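Local structure of amine oxidase (Emericella nidulans, 3PGB) at residues A[70-73]-A[74-77]; A[292-296]-A[297-301]; A[320-323]-A[324-327]; A[672-675]-A[676-679]. The protein probably catalyses the oxidative deamination of primary amines, using a copper ion and a topaquinone cofactor formed from one of its own tyrosines. One frame throughout, in Å; residues are numbered along the deposited sequence.

Contact 1: residues A[70-73]-A[74-77]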
ATOM      1  N   GLY A  70      26.563 -14.363  12.653  1.00 19.38           N
ATOM      2  CA  GLY A  70      27.874 -13.808  12.368  1.00 19.76           C
ATOM      3  C   GLY A  70      28.947 -14.307  13.310  1.00 20.12           C
ATOM      4  O   GLY A  70      28.679 -15.109  14.209  1.00 19.92           O
ATOM      5  N   LEU A  71      30.164 -13.821  13.096  1.00 20.70           N
ATOM      6  CA  LEU A  71      31.302 -14.192  13.935  1.00 21.28           C
ATOM      7  C   LEU A  71      31.237 -13.459  15.267  1.00 21.67           C
ATOM      8  O   LEU A  71      30.807 -12.314  15.326  1.00 21.64           O
ATOM      9  CB  LEU A  71      32.622 -13.851  13.230  1.00 21.23           C
ATOM     10  CG  LEU A  71      32.906 -14.584  11.916  1.00 21.06           C
ATOM     11  CD1 LEU A  71      34.084 -13.946  11.183  1.00 21.20           C
ATOM     12  CD2 LEU A  71      33.158 -16.060  12.158  1.00 20.08           C
ATOM     13  N   THR A  72      31.661 -14.120  16.338  1.00 22.37           N
ATOM     14  CA  THR A  72      31.873 -13.431  17.606  1.00 23.02           C
ATOM     15  C   THR A  72      33.140 -12.589  17.486  1.00 23.59           C
ATOM     16  O   THR A  72      33.968 -12.813  16.601  1.00 23.90           O
ATOM     17  CB  THR A  72      32.059 -14.409  18.768  1.00 23.09           C
ATOM     18  OG1 THR A  72      33.214 -15.220  18.520  1.00 23.06           O
ATOM     19  CG2 THR A  72      30.821 -15.299  18.940  1.00 23.01           C
ATOM     20  N   ASP A  73      33.292 -11.620  18.375  1.00 24.07           N
ATOM     21  CA  ASP A  73      34.467 -10.756  18.357  1.00 24.45           C
ATOM     22  C   ASP A  73      35.782 -11.537  18.422  1.00 24.38           C
ATOM     23  O   ASP A  73      36.719 -11.241  17.681  1.00 24.52           O
ATOM     24  CB  ASP A  73      34.383  -9.743  19.499  1.00 24.62           C
ATOM     25  CG  ASP A  73      33.404  -8.617  19.201  1.00 25.48           C
ATOM     26  OD1 ASP A  73      32.691  -8.701  18.174  1.00 26.04           O
ATOM     27  OD2 ASP A  73      33.356  -7.643  19.984  1.00 26.88           O
ATOM     28  N   ASP A  74      35.835 -12.537  19.295  1.00 24.33           N
ATOM     29  CA  ASP A  74      37.029 -13.359  19.463  1.00 24.14           C
ATOM     30  C   ASP A  74      37.374 -14.107  18.174  1.00 23.88           C
ATOM     31  O   ASP A  74      38.526 -14.102  17.739  1.00 23.97           O
ATOM     32  CB  ASP A  74      36.846 -14.354  20.625  1.00 24.20           C
ATOM     33  CG  ASP A  74      36.864 -13.678  22.002  1.00 24.56           C
ATOM     34  OD1 ASP A  74      37.050 -12.443  22.075  1.00 24.82           O
ATOM     35  OD2 ASP A  74      36.691 -14.390  23.019  1.00 24.59           O
ATOM     36  N   GLU A  75      36.375 -14.752  17.575  1.00 23.38           N
ATOM     37  CA  GLU A  75      36.563 -15.470  16.316  1.00 23.04           C
ATOM     38  C   GLU A  75      37.157 -14.560  15.247  1.00 22.74           C
ATOM     39  O   GLU A  75      38.127 -14.921  14.589  1.00 22.70           O
ATOM     40  CB  GLU A  75      35.232 -16.031  15.810  1.00 23.02           C
ATOM     41  CG  GLU A  75      34.728 -17.242  16.571  1.00 22.86           C
ATOM     42  CD  GLU A  75      33.306 -17.619  16.193  1.00 22.38           C
ATOM     43  OE1 GLU A  75      32.946 -18.809  16.332  1.00 20.89           O
ATOM     44  OE2 GLU A  75      32.550 -16.726  15.747  1.00 22.52           O
ATOM     45  N   THR A  76      36.560 -13.382  15.090  1.00 22.47           N
ATOM     46  CA  THR A  76      37.006 -12.389  14.119  1.00 22.19           C
ATOM     47  C   THR A  76      38.439 -11.946  14.399  1.00 22.37           C
ATOM     48  O   THR A  76      39.217 -11.718  13.474  1.00 22.41           O
ATOM     49  CB  THR A  76      36.082 -11.152  14.132  1.00 22.06           C
ATOM     50  OG1 THR A  76      34.722 -11.565  13.959  1.00 21.40           O
ATOM     51  CG2 THR A  76      36.459 -10.176  13.026  1.00 21.62           C
ATOM     52  N   ALA A  77      38.772 -11.824  15.680  1.00 22.58           N
ATOM     53  CA  ALA A  77      40.133 -11.503  16.113  1.00 22.71           C
ATOM     54  C   ALA A  77      41.103 -12.647  15.808  1.00 22.78           C
ATOM     55  O   ALA A  77      42.188 -12.420  15.267  1.00 23.04           O
ATOM     56  CB  ALA A  77      40.151 -11.192  17.603  1.00 22.60           C
TER

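Contact 2: residues A[292-296]-A[297-301]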
ATOM      1  N   LYS A 292      39.797  26.016 -27.104  1.00 29.08           N
ATOM      2  CA  LYS A 292      39.592  26.949 -28.221  1.00 28.87           C
ATOM      3  C   LYS A 292      38.113  27.298 -28.376  1.00 28.63           C
ATOM      4  O   LYS A 292      37.767  28.451 -28.617  1.00 28.66           O
ATOM      5  CB  LYS A 292      40.136  26.373 -29.536  1.00 28.79           C
ATOM      6  N   ALA A 293      37.247  26.300 -28.227  1.00 28.34           N
ATOM      7  CA  ALA A 293      35.809  26.508 -28.333  1.00 28.18           C
ATOM      8  C   ALA A 293      35.282  27.372 -27.192  1.00 28.00           C
ATOM      9  O   ALA A 293      34.517  28.305 -27.429  1.00 27.95           O
ATOM     10  CB  ALA A 293      35.079  25.176 -28.368  1.00 28.22           C
ATOM     11  N   TYR A 294      35.700  27.065 -25.962  1.00 27.86           N
ATOM     12  CA  TYR A 294      35.234  27.791 -24.778  1.00 27.61           C
ATOM     13  C   TYR A 294      35.439  29.295 -24.917  1.00 27.69           C
ATOM     14  O   TYR A 294      34.481  30.072 -24.842  1.00 27.60           O
ATOM     15  CB  TYR A 294      35.943  27.295 -23.511  1.00 27.51           C
ATOM     16  CG  TYR A 294      35.392  27.919 -22.249  1.00 26.90           C
ATOM     17  CD1 TYR A 294      36.020  29.004 -21.655  1.00 26.56           C
ATOM     18  CD2 TYR A 294      34.217  27.439 -21.670  1.00 26.71           C
ATOM     19  CE1 TYR A 294      35.504  29.589 -20.502  1.00 26.86           C
ATOM     20  CE2 TYR A 294      33.690  28.014 -20.526  1.00 26.09           C
ATOM     21  CZ  TYR A 294      34.338  29.086 -19.946  1.00 26.64           C
ATOM     22  OH  TYR A 294      33.820  29.662 -18.815  1.00 26.87           O
ATOM     23  N   TRP A 295      36.690  29.693 -25.137  1.00 27.71           N
ATOM     24  CA  TRP A 295      37.060  31.111 -25.205  1.00 27.73           C
ATOM     25  C   TRP A 295      36.741  31.802 -26.546  1.00 27.98           C
ATOM     26  O   TRP A 295      37.040  32.985 -26.711  1.00 28.04           O
ATOM     27  CB  TRP A 295      38.548  31.296 -24.876  1.00 27.59           C
ATOM     28  CG  TRP A 295      38.932  30.859 -23.493  1.00 26.57           C
ATOM     29  CD1 TRP A 295      39.681  29.769 -23.158  1.00 25.50           C
ATOM     30  CD2 TRP A 295      38.593  31.508 -22.262  1.00 25.55           C
ATOM     31  NE1 TRP A 295      39.828  29.701 -21.794  1.00 25.20           N
ATOM     32  CE2 TRP A 295      39.170  30.754 -21.221  1.00 24.85           C
ATOM     33  CE3 TRP A 295      37.853  32.652 -21.937  1.00 25.99           C
ATOM     34  CZ2 TRP A 295      39.035  31.107 -19.876  1.00 25.20           C
ATOM     35  CZ3 TRP A 295      37.718  33.002 -20.595  1.00 25.63           C
ATOM     36  CH2 TRP A 295      38.308  32.231 -19.584  1.00 25.17           C
ATOM     37  N   SER A 296      36.142  31.082 -27.496  1.00 28.16           N
ATOM     38  CA  SER A 296      35.644  31.712 -28.722  1.00 28.48           C
ATOM     39  C   SER A 296      34.454  32.626 -28.426  1.00 28.54           C
ATOM     40  O   SER A 296      33.693  32.367 -27.489  1.00 28.63           O
ATOM     41  CB  SER A 296      35.202  30.664 -29.743  1.00 28.50           C
ATOM     42  OG  SER A 296      36.304  29.914 -30.205  1.00 29.44           O
ATOM     43  N   PRO A 297      34.284  33.695 -29.227  1.00 28.48           N
ATOM     44  CA  PRO A 297      33.078  34.505 -29.072  1.00 28.45           C
ATOM     45  C   PRO A 297      31.829  33.708 -29.424  1.00 28.23           C
ATOM     46  O   PRO A 297      31.868  32.894 -30.344  1.00 28.33           O
ATOM     47  CB  PRO A 297      33.288  35.665 -30.058  1.00 28.49           C
ATOM     48  CG  PRO A 297      34.400  35.235 -30.959  1.00 28.62           C
ATOM     49  CD  PRO A 297      35.237  34.288 -30.182  1.00 28.47           C
ATOM     50  N   GLY A 298      30.748  33.931 -28.676  1.00 27.96           N
ATOM     51  CA  GLY A 298      29.473  33.248 -28.920  1.00 27.55           C
ATOM     52  C   GLY A 298      29.275  31.943 -28.158  1.00 27.21           C
ATOM     53  O   GLY A 298      28.196  31.340 -28.219  1.00 27.42           O
ATOM     54  N   PHE A 299      30.302  31.504 -27.430  1.00 26.50           N
ATOM     55  CA  PHE A 299      30.232  30.245 -26.689  1.00 25.90           C
ATOM     56  C   PHE A 299      29.248  30.340 -25.529  1.00 25.46           C
ATOM     57  O   PHE A 299      29.305  31.274 -24.730  1.00 25.52           O
ATOM     58  CB  PHE A 299      31.609  29.861 -26.162  1.00 25.79           C
ATOM     59  CG  PHE A 299      31.653  28.511 -25.516  1.00 25.61           C
ATOM     60  CD1 PHE A 299      31.909  27.376 -26.269  1.00 25.83           C
ATOM     61  CD2 PHE A 299      31.447  28.375 -24.154  1.00 25.04           C
ATOM     62  CE1 PHE A 299      31.962  26.127 -25.675  1.00 25.78           C
ATOM     63  CE2 PHE A 299      31.490  27.136 -23.554  1.00 25.14           C
ATOM     64  CZ  PHE A 299      31.751  26.007 -24.312  1.00 25.87           C
ATOM     65  N   VAL A 300      28.358  29.357 -25.440  1.00 24.97           N
ATOM     66  CA  VAL A 300      27.309  29.348 -24.428  1.00 24.71           C
ATOM     67  C   VAL A 300      27.845  28.804 -23.106  1.00 24.57           C
ATOM     68  O   VAL A 300      28.263  27.648 -23.020  1.00 24.50           O
ATOM     69  CB  VAL A 300      26.096  28.518 -24.890  1.00 24.68           C
ATOM     70  CG1 VAL A 300      25.088  28.368 -23.767  1.00 24.51           C
ATOM     71  CG2 VAL A 300      25.452  29.169 -26.105  1.00 24.36           C
ATOM     72  N   LYS A 301      27.835  29.658 -22.086  1.00 24.40           N
ATOM     73  CA  LYS A 301      28.277  29.295 -20.749  1.00 24.24           C
ATOM     74  C   LYS A 301      27.038  29.144 -19.897  1.00 24.09           C
ATOM     75  O   LYS A 301      26.221  30.061 -19.841  1.00 24.34           O
ATOM     76  CB  LYS A 301      29.182  30.382 -20.172  1.00 24.09           C
ATOM     77  CG  LYS A 301      30.449  30.608 -20.977  1.00 24.18           C
ATOM     78  CD  LYS A 301      31.256  31.795 -20.452  1.00 24.41           C
ATOM     79  CE  LYS A 301      32.520  32.007 -21.281  1.00 24.33           C
ATOM     80  NZ  LYS A 301      33.285  33.228 -20.903  1.00 24.46           N
TER

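Contact 3: residues A[320-323]-A[324-327]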
ATOM      1  N   PRO A 320       2.930  25.738  10.218  1.00 18.79           N
ATOM      2  CA  PRO A 320       1.475  25.743  10.099  1.00 18.79           C
ATOM      3  C   PRO A 320       0.757  25.877  11.437  1.00 18.73           C
ATOM      4  O   PRO A 320       1.377  25.710  12.486  1.00 19.11           O
ATOM      5  CB  PRO A 320       1.155  24.381   9.459  1.00 19.00           C
ATOM      6  CG  PRO A 320       2.473  23.722   9.168  1.00 19.02           C
ATOM      7  CD  PRO A 320       3.493  24.392  10.014  1.00 18.97           C
ATOM      8  N   PRO A 321      -0.550  26.175  11.403  1.00 18.64           N
ATOM      9  CA  PRO A 321      -1.338  26.321  12.623  1.00 18.58           C
ATOM     10  C   PRO A 321      -1.215  25.126  13.568  1.00 18.36           C
ATOM     11  O   PRO A 321      -1.326  23.982  13.134  1.00 18.40           O
ATOM     12  CB  PRO A 321      -2.774  26.434  12.100  1.00 18.59           C
ATOM     13  CG  PRO A 321      -2.635  26.976  10.744  1.00 18.82           C
ATOM     14  CD  PRO A 321      -1.351  26.452  10.196  1.00 18.66           C
ATOM     15  N   GLN A 322      -0.960  25.416  14.841  1.00 17.98           N
ATOM     16  CA  GLN A 322      -0.942  24.426  15.921  1.00 17.79           C
ATOM     17  C   GLN A 322       0.180  23.387  15.862  1.00 17.80           C
ATOM     18  O   GLN A 322       0.178  22.453  16.651  1.00 17.63           O
ATOM     19  CB  GLN A 322      -2.298  23.708  16.027  1.00 17.62           C
ATOM     20  CG  GLN A 322      -3.502  24.630  16.064  1.00 17.13           C
ATOM     21  CD  GLN A 322      -4.766  23.905  16.467  1.00 16.29           C
ATOM     22  OE1 GLN A 322      -4.911  23.498  17.612  1.00 16.51           O
ATOM     23  NE2 GLN A 322      -5.686  23.740  15.528  1.00 15.52           N
ATOM     24  N   ASP A 323       1.153  23.549  14.972  1.00 18.25           N
ATOM     25  CA  ASP A 323       2.153  22.494  14.779  1.00 18.52           C
ATOM     26  C   ASP A 323       3.165  22.429  15.920  1.00 18.97           C
ATOM     27  O   ASP A 323       3.791  21.390  16.122  1.00 19.09           O
ATOM     28  CB  ASP A 323       2.872  22.635  13.430  1.00 18.55           C
ATOM     29  CG  ASP A 323       3.596  21.354  13.010  1.00 18.56           C
ATOM     30  OD1 ASP A 323       3.014  20.256  13.142  1.00 19.47           O
ATOM     31  OD2 ASP A 323       4.747  21.441  12.545  1.00 18.21           O
ATOM     32  N   ARG A 324       3.316  23.520  16.673  1.00 19.47           N
ATOM     33  CA  ARG A 324       4.220  23.528  17.823  1.00 20.15           C
ATOM     34  C   ARG A 324       3.692  22.712  19.001  1.00 20.14           C
ATOM     35  O   ARG A 324       4.455  22.385  19.905  1.00 20.31           O
ATOM     36  CB  ARG A 324       4.544  24.958  18.274  1.00 20.55           C
ATOM     37  CG  ARG A 324       5.377  25.747  17.260  1.00 22.16           C
ATOM     38  CD  ARG A 324       5.371  27.245  17.554  1.00 24.83           C
ATOM     39  NE  ARG A 324       5.794  28.036  16.393  1.00 26.81           N
ATOM     40  CZ  ARG A 324       7.063  28.237  16.028  1.00 28.82           C
ATOM     41  NH1 ARG A 324       8.068  27.702  16.723  1.00 29.31           N
ATOM     42  NH2 ARG A 324       7.333  28.974  14.948  1.00 29.42           N
ATOM     43  N   LYS A 325       2.399  22.394  19.003  1.00 20.38           N
ATOM     44  CA  LYS A 325       1.847  21.471  19.995  1.00 20.47           C
ATOM     45  C   LYS A 325       2.335  20.053  19.714  1.00 20.45           C
ATOM     46  O   LYS A 325       2.688  19.723  18.582  1.00 20.33           O
ATOM     47  CB  LYS A 325       0.324  21.475  19.955  1.00 20.75           C
ATOM     48  CG  LYS A 325      -0.350  22.741  20.469  1.00 20.97           C
ATOM     49  CD  LYS A 325      -1.835  22.703  20.097  1.00 21.25           C
ATOM     50  CE  LYS A 325      -2.641  23.811  20.748  1.00 21.39           C
ATOM     51  NZ  LYS A 325      -4.081  23.723  20.352  1.00 20.89           N
ATOM     52  N   GLN A 326       2.356  19.221  20.752  1.00 20.56           N
ATOM     53  CA  GLN A 326       2.755  17.814  20.607  1.00 20.74           C
ATOM     54  C   GLN A 326       1.799  17.017  19.706  1.00 20.15           C
ATOM     55  O   GLN A 326       0.591  16.976  19.957  1.00 19.76           O
ATOM     56  CB  GLN A 326       2.851  17.119  21.973  1.00 20.98           C
ATOM     57  CG  GLN A 326       4.257  16.665  22.371  1.00 23.02           C
ATOM     58  CD  GLN A 326       4.556  15.210  21.997  1.00 25.41           C
ATOM     59  OE1 GLN A 326       4.679  14.856  20.812  1.00 26.45           O
ATOM     60  NE2 GLN A 326       4.685  14.361  23.018  1.00 26.20           N
ATOM     61  N   PRO A 327       2.338  16.379  18.655  1.00 19.57           N
ATOM     62  CA  PRO A 327       1.513  15.449  17.908  1.00 19.53           C
ATOM     63  C   PRO A 327       1.251  14.179  18.712  1.00 19.51           C
ATOM     64  O   PRO A 327       1.929  13.937  19.711  1.00 19.41           O
ATOM     65  CB  PRO A 327       2.367  15.133  16.683  1.00 19.51           C
ATOM     66  CG  PRO A 327       3.759  15.372  17.128  1.00 19.26           C
ATOM     67  CD  PRO A 327       3.678  16.519  18.061  1.00 19.48           C
TER

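Contact 4: residues A[672-675]-A[676-679]. With CA (calcium ion), chain E.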
ATOM      1  N   VAL A 672      28.319 -14.032  -9.628  1.00 17.64           N
ATOM      2  CA  VAL A 672      26.971 -14.599  -9.684  1.00 17.59           C
ATOM      3  C   VAL A 672      26.205 -13.984 -10.852  1.00 17.82           C
ATOM      4  O   VAL A 672      25.892 -12.790 -10.855  1.00 18.20           O
ATOM      5  CB  VAL A 672      26.188 -14.394  -8.371  1.00 17.53           C
ATOM      6  CG1 VAL A 672      24.827 -15.081  -8.451  1.00 17.20           C
ATOM      7  CG2 VAL A 672      26.980 -14.934  -7.195  1.00 17.35           C
ATOM      8  N   ASP A 673      25.937 -14.817 -11.849  1.00 17.91           N
ATOM      9  CA  ASP A 673      25.103 -14.476 -12.974  1.00 17.98           C
ATOM     10  C   ASP A 673      23.769 -15.182 -12.735  1.00 18.27           C
ATOM     11  O   ASP A 673      23.631 -16.392 -12.968  1.00 18.16           O
ATOM     12  CB  ASP A 673      25.779 -14.953 -14.258  1.00 18.13           C
ATOM     13  CG  ASP A 673      24.981 -14.638 -15.507  1.00 18.51           C
ATOM     14  OD1 ASP A 673      23.732 -14.615 -15.434  1.00 17.96           O
ATOM     15  OD2 ASP A 673      25.618 -14.444 -16.572  1.00 19.29           O
ATOM     16  N   PHE A 674      22.793 -14.415 -12.248  1.00 18.45           N
ATOM     17  CA  PHE A 674      21.481 -14.951 -11.879  1.00 18.37           C
ATOM     18  C   PHE A 674      20.824 -15.736 -13.024  1.00 18.32           C
ATOM     19  O   PHE A 674      20.154 -16.736 -12.770  1.00 18.58           O
ATOM     20  CB  PHE A 674      20.560 -13.823 -11.385  1.00 18.31           C
ATOM     21  CG  PHE A 674      19.275 -14.308 -10.768  1.00 18.41           C
ATOM     22  CD1 PHE A 674      19.282 -14.951  -9.537  1.00 18.73           C
ATOM     23  CD2 PHE A 674      18.059 -14.119 -11.409  1.00 18.39           C
ATOM     24  CE1 PHE A 674      18.101 -15.402  -8.964  1.00 18.11           C
ATOM     25  CE2 PHE A 674      16.873 -14.566 -10.834  1.00 18.01           C
ATOM     26  CZ  PHE A 674      16.898 -15.207  -9.617  1.00 18.18           C
ATOM     27  N   SER A 675      21.031 -15.308 -14.271  1.00 18.10           N
ATOM     28  CA  SER A 675      20.471 -16.026 -15.440  1.00 18.16           C
ATOM     29  C   SER A 675      20.742 -17.525 -15.441  1.00 17.62           C
ATOM     30  O   SER A 675      19.898 -18.307 -15.878  1.00 17.48           O
ATOM     31  CB  SER A 675      21.002 -15.455 -16.759  1.00 18.08           C
ATOM     32  OG  SER A 675      20.290 -14.289 -17.105  1.00 19.55           O
ATOM     33  N   THR A 676      21.923 -17.904 -14.956  1.00 17.10           N
ATOM     34  CA  THR A 676      22.399 -19.283 -15.018  1.00 16.74           C
ATOM     35  C   THR A 676      21.698 -20.197 -14.010  1.00 16.70           C
ATOM     36  O   THR A 676      21.862 -21.409 -14.058  1.00 16.66           O
ATOM     37  CB  THR A 676      23.938 -19.350 -14.798  1.00 16.79           C
ATOM     38  OG1 THR A 676      24.251 -19.011 -13.443  1.00 16.47           O
ATOM     39  CG2 THR A 676      24.673 -18.382 -15.741  1.00 15.76           C
ATOM     40  N   PHE A 677      20.912 -19.614 -13.104  1.00 16.88           N
ATOM     41  CA  PHE A 677      20.085 -20.391 -12.170  1.00 16.86           C
ATOM     42  C   PHE A 677      18.995 -21.168 -12.905  1.00 16.93           C
ATOM     43  O   PHE A 677      18.488 -22.161 -12.383  1.00 16.71           O
ATOM     44  CB  PHE A 677      19.397 -19.474 -11.144  1.00 16.72           C
ATOM     45  CG  PHE A 677      20.299 -18.951 -10.050  1.00 16.47           C
ATOM     46  CD1 PHE A 677      21.683 -18.828 -10.223  1.00 16.46           C
ATOM     47  CD2 PHE A 677      19.738 -18.534  -8.843  1.00 15.91           C
ATOM     48  CE1 PHE A 677      22.485 -18.323  -9.201  1.00 15.98           C
ATOM     49  CE2 PHE A 677      20.527 -18.029  -7.821  1.00 16.05           C
ATOM     50  CZ  PHE A 677      21.909 -17.923  -8.000  1.00 16.61           C
ATOM     51  N   PHE A 678      18.630 -20.700 -14.099  1.00 17.13           N
ATOM     52  CA  PHE A 678      17.505 -21.257 -14.854  1.00 17.36           C
ATOM     53  C   PHE A 678      17.985 -22.252 -15.911  1.00 17.65           C
ATOM     54  O   PHE A 678      18.373 -21.872 -17.025  1.00 17.45           O
ATOM     55  CB  PHE A 678      16.676 -20.122 -15.461  1.00 17.35           C
ATOM     56  CG  PHE A 678      16.155 -19.166 -14.430  1.00 17.36           C
ATOM     57  CD1 PHE A 678      14.904 -19.361 -13.849  1.00 17.27           C
ATOM     58  CD2 PHE A 678      16.944 -18.116 -13.985  1.00 16.65           C
ATOM     59  CE1 PHE A 678      14.439 -18.499 -12.861  1.00 17.11           C
ATOM     60  CE2 PHE A 678      16.488 -17.256 -13.005  1.00 17.00           C
ATOM     61  CZ  PHE A 678      15.231 -17.445 -12.439  1.00 16.74           C
ATOM     62  N   ASN A 679      17.963 -23.527 -15.519  1.00 17.85           N
ATOM     63  CA  ASN A 679      18.414 -24.645 -16.344  1.00 17.85           C
ATOM     64  C   ASN A 679      17.382 -25.770 -16.319  1.00 17.83           C
ATOM     65  O   ASN A 679      17.717 -26.939 -16.117  1.00 17.59           O
ATOM     66  CB  ASN A 679      19.788 -25.150 -15.863  1.00 18.00           C
ATOM     67  CG  ASN A 679      19.771 -25.621 -14.417  1.00 17.78           C
ATOM     68  OD1 ASN A 679      18.936 -25.182 -13.622  1.00 17.94           O
ATOM     69  ND2 ASN A 679      20.693 -26.514 -14.069  1.00 16.71           N
TER
HETATM   70 CA    CA E 902      18.210 -24.299 -11.572  1.00 16.39          CA
HETATM   71  O   HOH W   1      20.542 -24.306 -11.164  1.00  7.09           O
HETATM   72  O   HOH W   2      18.303 -23.410  -9.309  1.00 10.68           O

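Contact 1: residues A[70-73]-A[74-77]
Between T72 and A77 the backbone passes from an extended lead-in to the first turn of helix 73-84, T76 N bonding to T72 O and A77 N reaching D73 O at 2.9 Å. T72 is the N-cap, and with E75 it forms a capping box. The stronger arm is T72 N to E75 OE2, 2.8 Å, which meets the carboxylate from its anti side and 29° out of its plane. The return arm, E75 N to T72 OG1, is weak at 3.3 Å. It depends on a chi1 of 61°, which tucks OG1 between the backbone N and carbonyl carbon of T72. T76 OG1 donates a second bond to T72 O (3.0 Å), from above the carbonyl plane. That hydroxyl also lies against L71 CB, and L71 CD2 passes E75 OE2 at 3.7 Å before the leucine packs on I107 and L109 of strand 102-110. R130 forms a salt bridge with E75 and also bonds to G70 O; D73 pairs with K781, and D74 OD1 bonds to Y784 OH. The cap thus reaches E75 N, though weakly, while E75 secures the T72 amide; the acidic groups, already partnered, would probably also suit the positive end of the helix dipole.

Contact 2: residues A[292-296]-A[297-301]
S296 OG donates to K292 O over 2.6 Å, folding the serine back on the end of helix 287-294 just before the chain turns away through P297. S296 N adds a bond to A293 O. The return of the chain brings F299 against the same helix end: its ring lies under the backbone of Y294, whose CA stands 3.6 Å from the ring centroid and almost on the ring normal, a CH-pi contact. A chi1 of -174° points the F299 ring away from its own amide toward the helix, where CD1 approaches A293 O at 3.0 Å and CE1 nears A293 CB. The reversal is a type II beta turn from S296 to F299, closed by a weak bond of 3.5 Å from F299 N to S296 O, with G298 at its third position. Beyond it the rings of Y294 and F299 meet obliquely, planes at 57°, Y294 CD2 touching F299 CE2 at 3.3 Å. The extended K301 chain crosses the outer end of the tyrosine at about a right angle, its CE 3.6 Å from Y294 OH. Both polar ends converge on D205 of helix 200-207, which accepts a hydrogen bond from Y294 and forms a salt bridge with K301.

Contact 3: residues A[320-323]-A[324-327]
Q322 OE1 accepts a hydrogen bond from K325 NZ at 2.9 Å, the ammonium lying in the plane of the amide carbonyl at a C=O...N angle of 146°. Behind it the backbones are tied as well, K325 N donating to Q322 O over 3.2 Å. K325 reaches the amide with its chain fully extended beyond CG, so its methylene groups run back past Q322 O, the nearest being CB at 3.4 Å. Q322 carries its own CG beside the backbone N (chi1 -50°), which brings the amide out on the lysine's side. Two overlapping beta turns set this geometry: a type II turn from P320 to D323, with Q322 in its third position at a positive phi of 67°, and a type I turn from Q322 to K325. D323 N closes the first only weakly, on P320 O. Further out lies the second subunit, against which this loop is laid. There Q322 NE2 donates to Y338 O of that subunit, leaving the two ends of one amide engaged in different chains. The buried carboxylate of D323 is held by R337, T733 and the V734 amide of the second subunit, and Q326 N bonds to D334 of the same neighbour.

Contact 4: residues A[672-675]-A[676-679]
F674, F677 and F678 form an aromatic cluster on the inner side of a short 3-10 turn, and the packing is closest there. F674 CE1 meets F677 CD2 at 3.5 Å; the two planes are inclined at 49°, and F674 CD1 stands over one face of the F677 ring toward its rim. F678 approaches differently, turning its edge to the face of F674 in an offset edge-to-face pair with centroids 5.4 Å apart. A looser apolar contact runs from V672 CG1 to F677 CE1, 4.1 Å. Because F674 has CG anti to the backbone N (chi1 -170°), its ring swings back along the turn and is met by both later phenylalanines. W691 extends the cluster edge-to-face with F674, and R588 makes a cation-pi contact with F678.

The outer side is more polar and more open to solvent. Exposed T676 folds OG1 onto D673 O at 2.7 Å, nearly along the C=O axis, and T676 N reaches the same oxygen at 3.0 Å from above the carbonyl plane. T676 CG2 lies 3.8 Å from D673 CG, a light contact on the carboxylate. F677 N to F674 O and F678 N to S675 O continue the turn.

At its end F677 O binds the calcium ion at 2.3 Å. N679, the carboxylates of E584 and E681 and two waters also bind the ion, which would be expected to polarise the F677 carbonyl and to offset the negative charge of the two glutamates.

From the N terminus, contact 1 opens helix 73-84, joining its start to strand 102-110 and to strand 784-785, near the C terminus. Contact 2 closes the reversal after helix 287-294 and ties it to helix 200-207 and strand 282-284. Later in the same long connection, contact 3 shapes the loop before strand 329-331 and lays it on the second subunit. Contact 4 lies far along the chain, between strands 646-650 and 686-698, at a calcium site of the enzyme domain. All four are local and in series, with no nesting or crossing. The nearest pair, contacts 1 and 4, are about 20 Å apart at their nearest atoms.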